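Local structure of inositol dehydrogenase (Lactobacillus casei, 4MKX) at residues A255-T263 with L272-K280. The protein probably oxidises scyllo-inositol with NAD as cofactor, as a Rossmann-fold sugar alcohol dehydrogenase of the Gfo/Idh/MocA family. Residues are numbered along the deposited sequence; the frame is centred on the assembly and turned at random.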
loop_
_atom_site.group_PDB
_atom_site.type_symbol
_atom_site.label_atom_id
_atom_site.label_comp_id
_atom_site.label_asym_id
_atom_site.label_seq_id
_atom_site.Cartn_x
_atom_site.Cartn_y
_atom_site.Cartn_z
ATOM N N ALA A 255 3.156 16.071 14.180
ATOM C CA ALA A 255 2.684 14.850 13.522
ATOM C C ALA A 255 2.704 13.680 14.495
ATOM O O ALA A 255 3.742 13.351 15.065
ATOM C CB ALA A 255 3.541 14.519 12.290
ATOM N N ALA A 256 1.564 13.032 14.679
ATOM C CA ALA A 256 1.497 11.939 15.640
ATOM C C ALA A 256 2.193 10.672 15.144
ATOM O O ALA A 256 2.659 9.858 15.949
ATOM C CB ALA A 256 0.048 11.643 16.006
ATOM N N HIS A 257 2.268 10.499 13.826
ATOM C CA HIS A 257 2.716 9.220 13.278
ATOM C C HIS A 257 4.212 9.130 12.992
ATOM O O HIS A 257 4.705 8.065 12.605
ATOM C CB HIS A 257 1.911 8.859 12.022
ATOM C CG HIS A 257 2.002 9.881 10.932
ATOM N ND1 HIS A 257 1.383 11.113 11.011
ATOM C CD2 HIS A 257 2.650 9.863 9.742
ATOM C CE1 HIS A 257 1.636 11.803 9.914
ATOM N NE2 HIS A 257 2.396 11.065 9.121
ATOM N N GLY A 258 4.922 10.235 13.186
ATOM C CA GLY A 258 6.352 10.277 12.937
ATOM C C GLY A 258 6.748 11.504 12.143
ATOM O O GLY A 258 6.080 12.532 12.202
ATOM N N TYR A 259 7.845 11.389 11.396
ATOM C CA TYR A 259 8.373 12.484 10.596
ATOM C C TYR A 259 7.746 12.427 9.214
ATOM O O TYR A 259 8.031 11.504 8.442
ATOM C CB TYR A 259 9.891 12.311 10.487
ATOM C CG TYR A 259 10.648 13.402 9.753
ATOM C CD1 TYR A 259 10.502 14.740 10.091
ATOM C CD2 TYR A 259 11.538 13.076 8.744
ATOM C CE1 TYR A 259 11.208 15.725 9.422
ATOM C CE2 TYR A 259 12.260 14.045 8.074
ATOM C CZ TYR A 259 12.093 15.371 8.420
ATOM O OH TYR A 259 12.797 16.361 7.760
ATOM N N HIS A 260 6.883 13.388 8.898
ATOM C CA HIS A 260 6.151 13.317 7.636
ATOM C C HIS A 260 6.700 14.332 6.654
ATOM O O HIS A 260 6.439 15.526 6.774
ATOM C CB HIS A 260 4.655 13.547 7.831
ATOM C CG HIS A 260 3.846 13.264 6.602
ATOM N ND1 HIS A 260 3.100 12.113 6.450
ATOM C CD2 HIS A 260 3.689 13.964 5.454
ATOM C CE1 HIS A 260 2.493 12.132 5.277
ATOM N NE2 HIS A 260 2.830 13.247 4.652
ATOM N N VAL A 261 7.473 13.848 5.691
ATOM C CA VAL A 261 7.967 14.682 4.598
ATOM C C VAL A 261 7.523 14.017 3.307
ATOM O O VAL A 261 7.890 12.877 3.015
ATOM C CB VAL A 261 9.489 14.833 4.636
ATOM C CG1 VAL A 261 9.993 15.510 3.380
ATOM C CG2 VAL A 261 9.882 15.674 5.840
ATOM N N GLU A 262 6.689 14.717 2.561
ATOM C CA GLU A 262 6.016 14.136 1.413
ATOM C C GLU A 262 5.984 15.209 0.340
ATOM O O GLU A 262 5.758 16.379 0.643
ATOM C CB GLU A 262 4.578 13.744 1.781
ATOM C CG GLU A 262 3.745 13.205 0.599
ATOM C CD GLU A 262 2.273 13.143 0.890
ATOM O OE1 GLU A 262 1.847 13.624 1.968
ATOM O OE2 GLU A 262 1.513 12.625 0.032
ATOM N N THR A 263 6.250 14.821 -0.904
ATOM C CA THR A 263 6.153 15.761 -2.017
ATOM C C THR A 263 5.371 15.125 -3.141
ATOM O O THR A 263 5.695 14.031 -3.601
ATOM C CB THR A 263 7.545 16.162 -2.515
ATOM O OG1 THR A 263 8.248 16.779 -1.433
ATOM C CG2 THR A 263 7.438 17.179 -3.641
ATOM N N LEU A 272 2.992 11.986 -9.382
ATOM C CA LEU A 272 3.762 11.100 -8.528
ATOM C C LEU A 272 3.818 11.655 -7.123
ATOM O O LEU A 272 3.623 12.858 -6.909
ATOM C CB LEU A 272 5.155 10.844 -9.098
ATOM C CG LEU A 272 6.029 12.046 -9.364
ATOM C CD1 LEU A 272 6.792 12.403 -8.095
ATOM C CD2 LEU A 272 7.027 11.786 -10.510
ATOM N N ARG A 273 4.040 10.759 -6.164
ATOM C CA ARG A 273 4.233 11.156 -4.786
ATOM C C ARG A 273 5.511 10.536 -4.273
ATOM O O ARG A 273 5.807 9.377 -4.531
ATOM C CB ARG A 273 3.038 10.728 -3.920
ATOM C CG ARG A 273 1.791 11.517 -4.234
ATOM C CD ARG A 273 0.610 11.061 -3.404
ATOM N NE ARG A 273 -0.507 11.980 -3.584
ATOM C CZ ARG A 273 -1.769 11.695 -3.292
ATOM N NH1 ARG A 273 -2.083 10.497 -2.828
ATOM N NH2 ARG A 273 -2.716 12.605 -3.487
ATOM N N ILE A 274 6.279 11.341 -3.564
ATOM C CA ILE A 274 7.477 10.877 -2.901
ATOM C C ILE A 274 7.122 10.768 -1.427
ATOM O O ILE A 274 6.795 11.764 -0.790
ATOM C CB ILE A 274 8.607 11.881 -3.106
ATOM C CG1 ILE A 274 8.817 12.088 -4.608
ATOM C CG2 ILE A 274 9.872 11.401 -2.413
ATOM C CD1 ILE A 274 9.331 13.459 -4.964
ATOM N N ALA A 275 7.142 9.533 -0.917
ATOM C CA ALA A 275 6.794 9.209 0.469
ATOM C C ALA A 275 5.400 9.680 0.856
ATOM O O ALA A 275 5.221 10.374 1.855
ATOM C CB ALA A 275 7.844 9.730 1.445
ATOM N N GLN A 276 4.431 9.273 0.045
ATOM C CA GLN A 276 3.010 9.404 0.351
ATOM C C GLN A 276 2.756 9.098 1.822
ATOM O O GLN A 276 2.023 9.829 2.506
ATOM C CB GLN A 276 2.268 8.419 -0.546
ATOM C CG GLN A 276 0.793 8.344 -0.357
ATOM C CD GLN A 276 0.141 7.597 -1.487
ATOM O OE1 GLN A 276 -0.450 8.206 -2.363
ATOM N NE2 GLN A 276 0.239 6.268 -1.471
ATOM N N VAL A 277 3.380 8.028 2.311
ATOM C CA VAL A 277 3.478 7.804 3.748
ATOM C C VAL A 277 4.933 7.488 4.077
ATOM O O VAL A 277 5.663 6.933 3.245
ATOM C CB VAL A 277 2.538 6.683 4.222
ATOM C CG1 VAL A 277 1.064 7.097 4.056
ATOM C CG2 VAL A 277 2.828 5.407 3.456
ATOM N N PRO A 278 5.386 7.867 5.278
ATOM C CA PRO A 278 6.821 7.726 5.545
ATOM C C PRO A 278 7.203 6.319 5.995
ATOM O O PRO A 278 7.464 6.102 7.176
ATOM C CB PRO A 278 7.068 8.724 6.681
ATOM C CG PRO A 278 5.733 8.874 7.371
ATOM C CD PRO A 278 4.674 8.655 6.310
ATOM N N GLU A 279 7.255 5.380 5.058
ATOM C CA GLU A 279 7.549 3.991 5.396
ATOM C C GLU A 279 8.940 3.840 6.012
ATOM O O GLU A 279 9.935 4.334 5.461
ATOM C CB GLU A 279 7.464 3.126 4.140
ATOM C CG GLU A 279 6.175 3.279 3.382
ATOM C CD GLU A 279 6.256 2.720 1.975
ATOM O OE1 GLU A 279 7.326 2.198 1.591
ATOM O OE2 GLU A 279 5.241 2.797 1.258
ATOM N N LYS A 280 9.018 3.144 7.146
ATOM C CA LYS A 280 10.295 2.918 7.838
ATOM C C LYS A 280 11.216 1.951 7.099
ATOM O O LYS A 280 12.431 2.154 7.024
ATOM C CB LYS A 280 10.030 2.334 9.236
ATOM C CG LYS A 280 11.269 2.225 10.123
ATOM C CD LYS A 280 10.912 1.684 11.500
ATOM C CE LYS A 280 12.130 1.606 12.390
ATOM N NZ LYS A 280 12.657 2.970 12.625
HETATM O O HOH W 1 5.863 11.157 4.376
#
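With CG of H260 swung opposite its backbone N (chi1 -171°), the imidazole crosses P278 at about a right angle and brings CE1 to Q276 O, while E262, likewise turned (chi1 176°) and extended beyond CG, carries its carboxylate to the backbone of Q276, OE2 3.6 Å from Q276 CA. H257, H260 and E262 form a row of side-chain hydrogen bonds: H257 NE2 and H260 ND1 share one of 3.0 Å, and H260 NE2 donates to E262 OE1 at 2.9 Å, the acceptor in the imidazole plane but bound on the anti side of the carboxylate, 34° out of its plane. Bonded at both nitrogens, the H260 ring is fixed in rotation. P278, centre of an inverse gamma turn, packs against H257 and H260; its CG meets the edge of the H257 ring at CD2 (4.0 Å), and its CB rests on Y259 O at 3.4 Å.

The case illustrates how a beta hairpin, here strands 260-267 and 271-274, can part while its chains stay joined. T263 and I274 form an antiparallel hydrogen-bonded pair (T263 N to I274 O 3.1 Å, I274 N to T263 O 2.8 Å). Beyond it A275 adopts left-handed backbone angles, and a water donates to A275 O (2.7 Å) and, weakly, to V261 O while sitting over one face of the H260 imidazole. Strand 271-274 continues the sheet into a second subunit. E262 OE2 salt-bridges R166, and R273 NE E264; R273 NH1 donates to Q276 OE1, and R273 NH2 reaches E262 of a third subunit.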